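Local coordinates for protein immunoreactive 84kD antigen PG93 (Porphyromonas gingivalis, PDB 5M11) that is an essential bacterial surface component of the type-IX secretion system and binds calcium and zinc ions, at residues Ala426-Asn431 with Gly471-Leu476; Tyr461-Asn466 with Asp512-Val517; Asn478-Val483 with Val497-Asp502. One frame throughout, in Å; residues are numbered along the deposited sequence.

Contact 1: Ala426-Asn431 with Gly471-Leu476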
ATOM      1  N   ALA A 426     -20.112  -2.214  -9.660  1.00 52.89           N
ATOM      2  CA  ALA A 426     -21.253  -2.125  -8.722  1.00 50.75           C
ATOM      3  C   ALA A 426     -22.054  -3.459  -8.601  1.00 53.46           C
ATOM      4  O   ALA A 426     -23.286  -3.459  -8.743  1.00 53.35           O
ATOM      5  CB  ALA A 426     -22.179  -0.976  -9.110  1.00 52.32           C
ATOM      6  N   ILE A 427     -21.350  -4.584  -8.291  1.00 48.95           N
ATOM      7  CA  ILE A 427     -21.970  -5.921  -8.150  1.00 48.11           C
ATOM      8  C   ILE A 427     -22.239  -6.278  -6.681  1.00 52.57           C
ATOM      9  O   ILE A 427     -21.335  -6.179  -5.840  1.00 53.22           O
ATOM     10  CB  ILE A 427     -21.186  -7.076  -8.847  1.00 50.57           C
ATOM     11  CG1 ILE A 427     -19.675  -7.089  -8.467  1.00 49.91           C
ATOM     12  CG2 ILE A 427     -21.409  -7.024 -10.349  1.00 52.16           C
ATOM     13  CD1 ILE A 427     -18.903  -8.420  -8.763  1.00 54.93           C
ATOM     14  N   ALA A 428     -23.474  -6.748  -6.390  1.00 47.37           N
ATOM     15  CA  ALA A 428     -23.868  -7.175  -5.047  1.00 45.63           C
ATOM     16  C   ALA A 428     -24.886  -8.318  -5.117  1.00 51.93           C
ATOM     17  O   ALA A 428     -25.428  -8.594  -6.188  1.00 50.20           O
ATOM     18  CB  ALA A 428     -24.437  -5.996  -4.271  1.00 45.37           C
ATOM     19  N   PHE A 429     -25.115  -9.000  -3.977  1.00 51.14           N
ATOM     20  CA  PHE A 429     -26.094 -10.094  -3.832  1.00 51.90           C
ATOM     21  C   PHE A 429     -27.303  -9.638  -3.003  1.00 57.92           C
ATOM     22  O   PHE A 429     -27.141  -8.867  -2.046  1.00 56.10           O
ATOM     23  CB  PHE A 429     -25.460 -11.333  -3.154  1.00 53.02           C
ATOM     24  CG  PHE A 429     -24.701 -12.291  -4.041  1.00 54.79           C
ATOM     25  CD1 PHE A 429     -25.360 -13.303  -4.723  1.00 58.77           C
ATOM     26  CD2 PHE A 429     -23.316 -12.215  -4.151  1.00 56.69           C
ATOM     27  CE1 PHE A 429     -24.648 -14.210  -5.519  1.00 60.82           C
ATOM     28  CE2 PHE A 429     -22.602 -13.125  -4.950  1.00 60.04           C
ATOM     29  CZ  PHE A 429     -23.271 -14.114  -5.626  1.00 59.39           C
ATOM     30  N   ASP A 430     -28.503 -10.148  -3.320  1.00 58.01           N
ATOM     31  CA  ASP A 430     -29.675  -9.786  -2.514  1.00 59.36           C
ATOM     32  C   ASP A 430     -29.890 -10.824  -1.398  1.00 65.60           C
ATOM     33  O   ASP A 430     -29.176 -11.833  -1.339  1.00 64.53           O
ATOM     34  CB  ASP A 430     -30.942  -9.570  -3.371  1.00 62.16           C
ATOM     35  CG  ASP A 430     -31.440 -10.748  -4.178  1.00 74.39           C
ATOM     36  OD1 ASP A 430     -31.112 -11.897  -3.819  1.00 75.90           O
ATOM     37  OD2 ASP A 430     -32.235 -10.527  -5.116  1.00 80.30           O
ATOM     38  N   ASN A 431     -30.863 -10.562  -0.503  1.00 65.07           N
ATOM     39  CA  ASN A 431     -31.187 -11.459   0.616  1.00 66.18           C
ATOM     40  C   ASN A 431     -31.715 -12.817   0.093  1.00 71.82           C
ATOM     41  O   ASN A 431     -31.688 -13.804   0.836  1.00 73.15           O
ATOM     42  CB  ASN A 431     -32.215 -10.801   1.545  1.00 67.76           C
ATOM     43  CG  ASN A 431     -33.615 -10.758   0.967  1.00107.07           C
ATOM     44  OD1 ASN A 431     -33.853 -10.240  -0.135  1.00106.34           O
ATOM     45  ND2 ASN A 431     -34.561 -11.350   1.682  1.00102.15           N
ATOM     46  N   GLY A 471     -20.812   3.330  -9.683  1.00 63.95           N
ATOM     47  CA  GLY A 471     -19.847   3.126  -8.614  1.00 62.30           C
ATOM     48  C   GLY A 471     -20.016   1.802  -7.919  1.00 64.59           C
ATOM     49  O   GLY A 471     -19.517   0.780  -8.385  1.00 64.12           O
ATOM     50  N   ASN A 472     -20.712   1.819  -6.790  1.00 60.80           N
ATOM     51  CA  ASN A 472     -20.934   0.628  -5.972  1.00 59.05           C
ATOM     52  C   ASN A 472     -22.419   0.493  -5.595  1.00 60.86           C
ATOM     53  O   ASN A 472     -23.152   1.483  -5.578  1.00 61.08           O
ATOM     54  CB  ASN A 472     -20.041   0.662  -4.729  1.00 61.05           C
ATOM     55  CG  ASN A 472     -18.578   0.888  -5.023  1.00 88.33           C
ATOM     56  OD1 ASN A 472     -18.057   2.010  -4.894  1.00 84.58           O
ATOM     57  ND2 ASN A 472     -17.896  -0.166  -5.451  1.00 79.85           N
ATOM     58  N   MET A 473     -22.862  -0.731  -5.307  1.00 55.99           N
ATOM     59  CA  MET A 473     -24.269  -0.944  -4.995  1.00 56.30           C
ATOM     60  C   MET A 473     -24.499  -1.309  -3.532  1.00 58.17           C
ATOM     61  O   MET A 473     -23.803  -2.171  -2.987  1.00 58.83           O
ATOM     62  CB  MET A 473     -24.846  -2.048  -5.907  1.00 59.09           C
ATOM     63  CG  MET A 473     -26.347  -2.271  -5.773  1.00 62.96           C
ATOM     64  SD  MET A 473     -26.921  -3.623  -6.838  1.00 68.08           S
ATOM     65  CE  MET A 473     -26.662  -2.906  -8.455  1.00 66.13           C
ATOM     66  N   ILE A 474     -25.488  -0.665  -2.902  1.00 51.61           N
ATOM     67  CA  ILE A 474     -25.883  -1.067  -1.562  1.00 49.66           C
ATOM     68  C   ILE A 474     -27.347  -1.450  -1.667  1.00 54.65           C
ATOM     69  O   ILE A 474     -28.092  -0.786  -2.389  1.00 56.56           O
ATOM     70  CB  ILE A 474     -25.546  -0.109  -0.392  1.00 51.83           C
ATOM     71  CG1 ILE A 474     -26.376   1.173  -0.396  1.00 52.50           C
ATOM     72  CG2 ILE A 474     -24.056   0.191  -0.361  1.00 52.51           C
ATOM     73  CD1 ILE A 474     -26.342   1.854   0.898  1.00 55.28           C
ATOM     74  N   ILE A 475     -27.722  -2.588  -1.069  1.00 49.93           N
ATOM     75  CA  ILE A 475     -29.088  -3.114  -1.100  1.00 50.51           C
ATOM     76  C   ILE A 475     -29.643  -3.035   0.340  1.00 58.72           C
ATOM     77  O   ILE A 475     -29.217  -3.798   1.206  1.00 59.00           O
ATOM     78  CB  ILE A 475     -29.135  -4.562  -1.711  1.00 52.28           C
ATOM     79  CG1 ILE A 475     -28.551  -4.620  -3.131  1.00 51.73           C
ATOM     80  CG2 ILE A 475     -30.532  -5.178  -1.666  1.00 53.69           C
ATOM     81  CD1 ILE A 475     -28.253  -6.068  -3.668  1.00 52.00           C
ATOM     82  N   LEU A 476     -30.567  -2.097   0.589  1.00 58.45           N
ATOM     83  CA  LEU A 476     -31.204  -1.903   1.895  1.00 59.84           C
ATOM     84  C   LEU A 476     -32.112  -3.095   2.256  1.00 65.80           C
ATOM     85  O   LEU A 476     -32.591  -3.768   1.326  1.00 65.49           O
ATOM     86  CB  LEU A 476     -32.018  -0.594   1.906  1.00 61.23           C
ATOM     87  CG  LEU A 476     -31.342   0.554   2.630  1.00 66.74           C
ATOM     88  CD1 LEU A 476     -30.546   1.399   1.685  1.00 66.97           C
ATOM     89  CD2 LEU A 476     -32.332   1.398   3.348  1.00 71.27           C
TER
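The flat groups that Met473 and Ile475 meet are peptides, not rings: Met473 lies against the Ala426 carbonyl and Ile475 against that of Phe429. Phe429 takes part through its backbone O; its side chain leaves away from 471-476 and the ring packs on Ala377 and Pro451 instead. The fold is a beta propeller, and the two segments lie on the first strands of successive four-stranded blades. Strands 427-429 and 471-475 run almost parallel, at 14° to each other. Their axes are 6.4 Å apart and no hydrogen bond joins them, so side chains fill the gap. Met473 starts with CG anti to the backbone N (chi1 -174°) and bends at its last torsion. This brings CE to 3.4 Å from Ala426 O. Ala428 CB touches both longer side chains, 3.9 Å from Ile475 CD1 and 4.3 Å from Met473 SD. At the start of the contact the two backbones come closest, and Ala426 CB lies against the backbone of Gly471 and Asn472. Asp430 turns its carboxylate away, to Asn434 N and Trp436 NE1 in its own blade. Its CB still borders the tip of Ile475, whose CD1 is 3.4 Å from Phe429 O.

Contact 2: Tyr461-Asn466 with Asp512-Val517. With ZN (zinc ion), chain G; CA (calcium ion), chain B.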
ATOM      1  N   TYR A 461     -33.381   2.424 -16.762  1.00 73.47           N
ATOM      2  CA  TYR A 461     -34.301   3.545 -16.649  1.00 74.56           C
ATOM      3  C   TYR A 461     -33.742   4.648 -17.557  1.00 83.10           C
ATOM      4  O   TYR A 461     -32.569   4.978 -17.400  1.00 83.24           O
ATOM      5  CB  TYR A 461     -34.450   3.978 -15.191  1.00 72.96           C
ATOM      6  CG  TYR A 461     -34.809   2.841 -14.257  1.00 71.75           C
ATOM      7  CD1 TYR A 461     -36.108   2.335 -14.207  1.00 73.60           C
ATOM      8  CD2 TYR A 461     -33.850   2.272 -13.414  1.00 69.93           C
ATOM      9  CE1 TYR A 461     -36.445   1.292 -13.343  1.00 72.18           C
ATOM     10  CE2 TYR A 461     -34.178   1.237 -12.539  1.00 68.60           C
ATOM     11  CZ  TYR A 461     -35.480   0.759 -12.495  1.00 78.32           C
ATOM     12  OH  TYR A 461     -35.816  -0.247 -11.623  1.00 79.72           O
ATOM     13  N   PRO A 462     -34.500   5.153 -18.568  1.00 83.29           N
ATOM     14  CA  PRO A 462     -33.934   6.137 -19.530  1.00 86.42           C
ATOM     15  C   PRO A 462     -33.035   7.245 -18.952  1.00 90.26           C
ATOM     16  O   PRO A 462     -32.034   7.600 -19.586  1.00 91.29           O
ATOM     17  CB  PRO A 462     -35.174   6.756 -20.175  1.00 91.26           C
ATOM     18  CG  PRO A 462     -36.228   5.726 -20.060  1.00 94.65           C
ATOM     19  CD  PRO A 462     -35.891   4.799 -18.923  1.00 86.44           C
ATOM     20  N   ASP A 463     -33.379   7.774 -17.763  1.00 85.75           N
ATOM     21  CA  ASP A 463     -32.623   8.816 -17.052  1.00 85.52           C
ATOM     22  C   ASP A 463     -31.172   8.335 -16.656  1.00 85.51           C
ATOM     23  O   ASP A 463     -30.267   9.163 -16.606  1.00 85.40           O
ATOM     24  CB  ASP A 463     -33.409   9.339 -15.812  1.00 86.52           C
ATOM     25  CG  ASP A 463     -34.508   8.421 -15.271  1.00 94.93           C
ATOM     26  OD1 ASP A 463     -35.643   8.454 -15.818  1.00 96.52           O
ATOM     27  OD2 ASP A 463     -34.228   7.662 -14.316  1.00 97.09           O
ATOM     28  N   VAL A 464     -30.955   7.016 -16.428  1.00 79.00           N
ATOM     29  CA  VAL A 464     -29.638   6.432 -16.077  1.00 76.50           C
ATOM     30  C   VAL A 464     -29.040   5.542 -17.208  1.00 80.59           C
ATOM     31  O   VAL A 464     -27.885   5.134 -17.083  1.00 78.55           O
ATOM     32  CB  VAL A 464     -29.623   5.631 -14.743  1.00 76.66           C
ATOM     33  CG1 VAL A 464     -29.751   6.544 -13.532  1.00 75.80           C
ATOM     34  CG2 VAL A 464     -30.662   4.508 -14.726  1.00 75.40           C
ATOM     35  N   ALA A 465     -29.809   5.222 -18.278  1.00 78.17           N
ATOM     36  CA  ALA A 465     -29.324   4.374 -19.369  1.00 78.31           C
ATOM     37  C   ALA A 465     -28.186   5.033 -20.156  1.00 85.96           C
ATOM     38  O   ALA A 465     -28.151   6.260 -20.323  1.00 87.79           O
ATOM     39  CB  ALA A 465     -30.457   3.996 -20.302  1.00 80.90           C
ATOM     40  N   ASN A 466     -27.219   4.183 -20.578  1.00 83.16           N
ATOM     41  CA  ASN A 466     -26.017   4.438 -21.391  1.00 84.51           C
ATOM     42  C   ASN A 466     -24.928   5.264 -20.691  1.00 87.58           C
ATOM     43  O   ASN A 466     -23.938   5.595 -21.345  1.00 89.15           O
ATOM     44  CB  ASN A 466     -26.382   5.075 -22.728  1.00 86.32           C
ATOM     45  CG  ASN A 466     -27.138   4.141 -23.630  1.00110.07           C
ATOM     46  OD1 ASN A 466     -26.614   3.107 -24.052  1.00109.05           O
ATOM     47  ND2 ASN A 466     -28.385   4.485 -23.955  1.00101.48           N
ATOM     48  N   ASP A 512     -41.938  -1.556 -11.235  1.00 75.20           N
ATOM     49  CA  ASP A 512     -40.834  -0.963 -10.481  1.00 71.93           C
ATOM     50  C   ASP A 512     -41.122   0.417  -9.930  1.00 76.27           C
ATOM     51  O   ASP A 512     -41.970   1.145 -10.448  1.00 78.89           O
ATOM     52  CB  ASP A 512     -39.589  -0.848 -11.361  1.00 72.40           C
ATOM     53  CG  ASP A 512     -38.918  -2.161 -11.656  1.00 79.22           C
ATOM     54  OD1 ASP A 512     -39.585  -3.204 -11.542  1.00 78.80           O
ATOM     55  OD2 ASP A 512     -37.729  -2.144 -12.023  1.00 84.46           O
ATOM     56  N   SER A 513     -40.371   0.760  -8.871  1.00 69.95           N
ATOM     57  CA  SER A 513     -40.283   2.047  -8.182  1.00 69.37           C
ATOM     58  C   SER A 513     -38.822   2.486  -8.242  1.00 71.67           C
ATOM     59  O   SER A 513     -37.936   1.677  -7.936  1.00 69.40           O
ATOM     60  CB  SER A 513     -40.751   1.930  -6.733  1.00 71.32           C
ATOM     61  OG  SER A 513     -42.124   1.611  -6.594  1.00 78.65           O
ATOM     62  N   HIS A 514     -38.550   3.726  -8.691  1.00 68.71           N
ATOM     63  CA  HIS A 514     -37.172   4.235  -8.790  1.00 66.23           C
ATOM     64  C   HIS A 514     -37.130   5.739  -8.664  1.00 69.81           C
ATOM     65  O   HIS A 514     -38.069   6.445  -9.047  1.00 71.67           O
ATOM     66  CB  HIS A 514     -36.463   3.794 -10.096  1.00 66.84           C
ATOM     67  CG  HIS A 514     -36.726   4.661 -11.298  1.00 72.71           C
ATOM     68  ND1 HIS A 514     -37.812   4.438 -12.126  1.00 76.09           N
ATOM     69  CD2 HIS A 514     -36.020   5.719 -11.772  1.00 75.58           C
ATOM     70  CE1 HIS A 514     -37.737   5.369 -13.064  1.00 77.97           C
ATOM     71  NE2 HIS A 514     -36.676   6.164 -12.889  1.00 77.92           N
ATOM     72  N   LEU A 515     -36.012   6.230  -8.173  1.00 65.08           N
ATOM     73  CA  LEU A 515     -35.798   7.654  -8.054  1.00 66.42           C
ATOM     74  C   LEU A 515     -34.366   7.968  -8.346  1.00 69.70           C
ATOM     75  O   LEU A 515     -33.464   7.560  -7.603  1.00 66.73           O
ATOM     76  CB  LEU A 515     -36.208   8.203  -6.664  1.00 66.40           C
ATOM     77  CG  LEU A 515     -36.106   9.732  -6.484  1.00 71.42           C
ATOM     78  CD1 LEU A 515     -37.255  10.448  -7.192  1.00 74.91           C
ATOM     79  CD2 LEU A 515     -36.033  10.104  -5.027  1.00 67.96           C
ATOM     80  N   TYR A 516     -34.162   8.703  -9.434  1.00 69.72           N
ATOM     81  CA  TYR A 516     -32.846   9.194  -9.802  1.00 70.50           C
ATOM     82  C   TYR A 516     -32.649  10.612  -9.151  1.00 76.97           C
ATOM     83  O   TYR A 516     -33.392  11.569  -9.452  1.00 79.24           O
ATOM     84  CB  TYR A 516     -32.652   9.192 -11.332  1.00 73.32           C
ATOM     85  CG  TYR A 516     -31.355   9.826 -11.789  1.00 76.19           C
ATOM     86  CD1 TYR A 516     -30.134   9.463 -11.215  1.00 76.57           C
ATOM     87  CD2 TYR A 516     -31.340  10.770 -12.810  1.00 79.83           C
ATOM     88  CE1 TYR A 516     -28.941  10.054 -11.623  1.00 78.79           C
ATOM     89  CE2 TYR A 516     -30.150  11.353 -13.238  1.00 82.03           C
ATOM     90  CZ  TYR A 516     -28.956  10.995 -12.637  1.00 89.42           C
ATOM     91  OH  TYR A 516     -27.787  11.568 -13.051  1.00 95.04           O
ATOM     92  N   VAL A 517     -31.681  10.695  -8.205  1.00 71.36           N
ATOM     93  CA  VAL A 517     -31.353  11.915  -7.471  1.00 72.16           C
ATOM     94  C   VAL A 517     -29.940  12.387  -7.923  1.00 77.43           C
ATOM     95  O   VAL A 517     -28.914  12.002  -7.357  1.00 75.07           O
ATOM     96  CB  VAL A 517     -31.556  11.794  -5.921  1.00 73.63           C
ATOM     97  CG1 VAL A 517     -30.900  10.561  -5.342  1.00 70.32           C
ATOM     98  CG2 VAL A 517     -31.132  13.045  -5.169  1.00 74.93           C
TER
HETATM   99 ZN    ZN G 806     -36.045   8.123 -13.412  1.00113.53          ZN
HETATM  100 CA    CA B 801     -40.349  -5.439 -11.894  1.00 81.36          CA
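A zinc site on a beta-propeller blade joins the loop 461-466 to strand 513-517, the last strand of the next blade, with a calcium site at the strand's start. Asp463 and His514 come from opposite directions and share the zinc ion. Asp463 binds it with both oxygens, OD2 at 2.1 Å and OD1 at 2.5 Å. His514 NE2 completes the bridge at 2.1 Å from the metal. The carboxylate and the imidazole are nearly coplanar, 17° apart, with Asp463 OD2 at the edge of the ring. The metal, not a hydrogen bond, holds Asp463 OD2 and His514 NE2 together.

Tyr461 lies over one face of the His514 ring in an offset stack, with centroids 4.1 Å apart and planes at 20°. The two side chains slide past each other in opposite directions, so each CB rests over the partner's ring. His514 CG sits between the backbone N and the carbonyl carbon (chi1 85°), which lays the imidazole along Tyr461. The Tyr461 hydroxyl donates to Asp512 OD2 over 2.7 Å, on the anti side of the carboxylate. The other oxygen, Asp512 OD1, binds the calcium ion at 2.4 Å, with Asp502, Thr505, Thr508 and Asp511 completing the residues of that site. Tyr461 therefore touches a ligand of each metal. Beyond the zinc, Val464 packs on one face of the Tyr516 ring, its CG1 3.7 Å from Tyr516 CD1.

Contact 3: Asn478-Val483 with Val497-Asp502. With CA (calcium ion), chain B.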
ATOM      1  N   ASN A 478     -35.221  -3.434   2.951  1.00 64.11           N
ATOM      2  CA  ASN A 478     -36.516  -3.403   2.253  1.00 65.46           C
ATOM      3  C   ASN A 478     -36.402  -3.742   0.735  1.00 70.25           C
ATOM      4  O   ASN A 478     -37.413  -3.760   0.026  1.00 70.86           O
ATOM      5  CB  ASN A 478     -37.170  -2.029   2.428  1.00 65.13           C
ATOM      6  CG  ASN A 478     -36.422  -0.896   1.776  1.00 72.41           C
ATOM      7  OD1 ASN A 478     -35.199  -0.922   1.611  1.00 71.04           O
ATOM      8  ND2 ASN A 478     -37.137   0.139   1.431  1.00 57.92           N
ATOM      9  N   GLY A 479     -35.183  -3.974   0.253  1.00 66.74           N
ATOM     10  CA  GLY A 479     -34.944  -4.333  -1.143  1.00 66.54           C
ATOM     11  C   GLY A 479     -34.506  -3.225  -2.078  1.00 69.22           C
ATOM     12  O   GLY A 479     -34.133  -3.507  -3.220  1.00 68.04           O
ATOM     13  N   ASP A 480     -34.563  -1.959  -1.615  1.00 65.71           N
ATOM     14  CA  ASP A 480     -34.129  -0.792  -2.389  1.00 64.86           C
ATOM     15  C   ASP A 480     -32.654  -0.934  -2.753  1.00 66.25           C
ATOM     16  O   ASP A 480     -31.865  -1.438  -1.943  1.00 64.84           O
ATOM     17  CB  ASP A 480     -34.350   0.505  -1.584  1.00 66.96           C
ATOM     18  CG  ASP A 480     -35.786   0.960  -1.450  1.00 73.69           C
ATOM     19  OD1 ASP A 480     -36.698   0.104  -1.552  1.00 72.38           O
ATOM     20  OD2 ASP A 480     -36.000   2.167  -1.204  1.00 82.95           O
ATOM     21  N   LYS A 481     -32.283  -0.522  -3.969  1.00 61.22           N
ATOM     22  CA  LYS A 481     -30.898  -0.625  -4.418  1.00 58.69           C
ATOM     23  C   LYS A 481     -30.385   0.753  -4.721  1.00 63.11           C
ATOM     24  O   LYS A 481     -31.009   1.476  -5.497  1.00 64.43           O
ATOM     25  CB  LYS A 481     -30.774  -1.564  -5.635  1.00 59.61           C
ATOM     26  CG  LYS A 481     -31.117  -3.011  -5.300  1.00 60.50           C
ATOM     27  CD  LYS A 481     -31.745  -3.747  -6.459  1.00 72.92           C
ATOM     28  CE  LYS A 481     -32.177  -5.145  -6.074  1.00 85.02           C
ATOM     29  NZ  LYS A 481     -33.546  -5.171  -5.496  1.00 92.48           N
ATOM     30  N   TRP A 482     -29.287   1.146  -4.055  1.00 58.76           N
ATOM     31  CA  TRP A 482     -28.637   2.451  -4.244  1.00 58.60           C
ATOM     32  C   TRP A 482     -27.384   2.243  -5.032  1.00 61.20           C
ATOM     33  O   TRP A 482     -26.569   1.392  -4.666  1.00 59.65           O
ATOM     34  CB  TRP A 482     -28.321   3.155  -2.900  1.00 56.82           C
ATOM     35  CG  TRP A 482     -29.517   3.531  -2.063  1.00 58.42           C
ATOM     36  CD1 TRP A 482     -30.578   2.737  -1.749  1.00 61.47           C
ATOM     37  CD2 TRP A 482     -29.713   4.761  -1.340  1.00 59.18           C
ATOM     38  NE1 TRP A 482     -31.467   3.425  -0.954  1.00 62.48           N
ATOM     39  CE2 TRP A 482     -30.945   4.654  -0.658  1.00 63.85           C
ATOM     40  CE3 TRP A 482     -28.981   5.956  -1.227  1.00 61.12           C
ATOM     41  CZ2 TRP A 482     -31.463   5.689   0.122  1.00 64.51           C
ATOM     42  CZ3 TRP A 482     -29.491   6.977  -0.451  1.00 64.15           C
ATOM     43  CH2 TRP A 482     -30.725   6.845   0.206  1.00 65.63           C
ATOM     44  N   VAL A 483     -27.246   2.964  -6.149  1.00 59.14           N
ATOM     45  CA  VAL A 483     -26.042   2.896  -6.986  1.00 59.07           C
ATOM     46  C   VAL A 483     -25.557   4.325  -7.232  1.00 60.17           C
ATOM     47  O   VAL A 483     -26.342   5.125  -7.722  1.00 60.89           O
ATOM     48  CB  VAL A 483     -26.204   2.110  -8.333  1.00 65.12           C
ATOM     49  CG1 VAL A 483     -24.858   1.607  -8.826  1.00 65.07           C
ATOM     50  CG2 VAL A 483     -27.165   0.934  -8.212  1.00 64.55           C
ATOM     51  N   VAL A 497     -27.041   9.675  -7.710  1.00 69.95           N
ATOM     52  CA  VAL A 497     -27.318   8.369  -7.108  1.00 65.33           C
ATOM     53  C   VAL A 497     -28.645   7.880  -7.694  1.00 67.25           C
ATOM     54  O   VAL A 497     -29.574   8.675  -7.860  1.00 68.05           O
ATOM     55  CB  VAL A 497     -27.380   8.419  -5.548  1.00 67.13           C
ATOM     56  CG1 VAL A 497     -27.856   7.095  -4.945  1.00 64.16           C
ATOM     57  CG2 VAL A 497     -26.059   8.852  -4.934  1.00 66.54           C
ATOM     58  N   LEU A 498     -28.742   6.583  -7.977  1.00 61.37           N
ATOM     59  CA  LEU A 498     -29.986   5.980  -8.424  1.00 61.01           C
ATOM     60  C   LEU A 498     -30.469   4.963  -7.369  1.00 62.85           C
ATOM     61  O   LEU A 498     -29.746   4.018  -7.012  1.00 60.99           O
ATOM     62  CB  LEU A 498     -29.841   5.340  -9.819  1.00 61.45           C
ATOM     63  CG  LEU A 498     -30.899   4.311 -10.219  1.00 66.04           C
ATOM     64  CD1 LEU A 498     -32.169   4.971 -10.749  1.00 68.99           C
ATOM     65  CD2 LEU A 498     -30.345   3.357 -11.217  1.00 69.10           C
ATOM     66  N   ILE A 499     -31.682   5.189  -6.853  1.00 58.91           N
ATOM     67  CA  ILE A 499     -32.347   4.287  -5.913  1.00 56.81           C
ATOM     68  C   ILE A 499     -33.434   3.600  -6.724  1.00 61.74           C
ATOM     69  O   ILE A 499     -34.155   4.292  -7.440  1.00 63.21           O
ATOM     70  CB  ILE A 499     -32.909   5.017  -4.649  1.00 59.74           C
ATOM     71  CG1 ILE A 499     -31.861   5.921  -3.980  1.00 58.92           C
ATOM     72  CG2 ILE A 499     -33.550   4.053  -3.638  1.00 58.85           C
ATOM     73  CD1 ILE A 499     -32.092   7.377  -4.245  1.00 58.10           C
ATOM     74  N   PHE A 500     -33.524   2.259  -6.670  1.00 57.64           N
ATOM     75  CA  PHE A 500     -34.568   1.550  -7.408  1.00 59.30           C
ATOM     76  C   PHE A 500     -34.952   0.220  -6.757  1.00 63.06           C
ATOM     77  O   PHE A 500     -34.128  -0.395  -6.071  1.00 61.04           O
ATOM     78  CB  PHE A 500     -34.160   1.320  -8.866  1.00 62.05           C
ATOM     79  CG  PHE A 500     -32.997   0.393  -9.053  1.00 62.38           C
ATOM     80  CD1 PHE A 500     -33.200  -0.944  -9.376  1.00 65.24           C
ATOM     81  CD2 PHE A 500     -31.692   0.860  -8.949  1.00 64.15           C
ATOM     82  CE1 PHE A 500     -32.119  -1.807  -9.554  1.00 65.20           C
ATOM     83  CE2 PHE A 500     -30.614  -0.003  -9.119  1.00 66.27           C
ATOM     84  CZ  PHE A 500     -30.837  -1.334  -9.414  1.00 64.14           C
ATOM     85  N   ASN A 501     -36.212  -0.216  -6.989  1.00 60.51           N
ATOM     86  CA  ASN A 501     -36.755  -1.476  -6.492  1.00 60.09           C
ATOM     87  C   ASN A 501     -37.477  -2.201  -7.616  1.00 65.55           C
ATOM     88  O   ASN A 501     -38.506  -1.743  -8.104  1.00 65.68           O
ATOM     89  CB  ASN A 501     -37.679  -1.267  -5.292  1.00 62.95           C
ATOM     90  CG  ASN A 501     -37.794  -2.490  -4.423  1.00 81.66           C
ATOM     91  OD1 ASN A 501     -38.310  -3.537  -4.832  1.00 73.44           O
ATOM     92  ND2 ASN A 501     -37.322  -2.379  -3.196  1.00 72.58           N
ATOM     93  N   ASP A 502     -36.899  -3.333  -8.032  1.00 62.99           N
ATOM     94  CA  ASP A 502     -37.358  -4.237  -9.089  1.00 63.63           C
ATOM     95  C   ASP A 502     -38.747  -4.851  -8.802  1.00 68.79           C
ATOM     96  O   ASP A 502     -39.363  -5.399  -9.717  1.00 69.27           O
ATOM     97  CB  ASP A 502     -36.329  -5.363  -9.241  1.00 63.88           C
ATOM     98  CG  ASP A 502     -36.225  -6.241  -8.008  1.00 75.76           C
ATOM     99  OD1 ASP A 502     -35.905  -5.697  -6.911  1.00 75.26           O
ATOM    100  OD2 ASP A 502     -36.493  -7.466  -8.127  1.00 82.25           O
TER
HETATM  101 CA    CA B 801     -40.349  -5.439 -11.894  1.00 81.36          CA
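Ile499 lies under the Trp482 indole, its CG1 3.6 Å from the centroid of the five-membered ring. The two side chains run side by side and point the same way. They form a non-hydrogen-bonded pair of the antiparallel hairpin made by strands 481-485 and 497-501. On the other face of the sheet, Lys481 CB sits over the Phe500 ring in a CH-pi contact. Val483 CG2 meets the edge of that ring, 3.7 Å from Phe500 CE2. Two hydrogen-bonded pairs, Lys481 with Phe500 and Val483 with Leu498, hold the backbones together.

The polar edge begins where the Lys481 chain leaves the ring. Bends at its second and last side-chain torsions carry NZ to Asp502 OD1, a 2.8 Å salt bridge that meets the carboxylate from above its plane. Lys481 NZ also donates to Gly479 O at 2.9 Å. Nearby, Asn501 ND2 bonds to Asp480 OD1 at 3.0 Å, with the amide and carboxylate planes 77° apart. The backbone O of Asp502 binds the calcium ion.

These are the two middle strands of a blade. Strand 469-475 flanks 481-485, strand 513-517 flanks 497-501, and Trp436 of the preceding blade makes a cation-pi contact with Lys481.

All three contacts reach one blade, the antiparallel sheet of strands 469-475, 481-485, 497-501 and 513-517. Contact 3 joins its two middle strands. Contacts 1 and 2 tie its outermost strands to the blade before: contact 1 through that blade's first strand, contact 2 through the loop after its last. Contact 3 touches both, with centres about 9 Å from contact 1 and 10 Å from contact 2. Contacts 1 and 2 do not touch; their centres are 16 Å apart. Along the chain contact 1 closes before contact 3 opens, and contact 3 lies within the loop closed by contact 2. The calcium ion joins 497-502 to 512-517 and the zinc ion joins 512-517 to 461-466, so both metals meet segment 512-517.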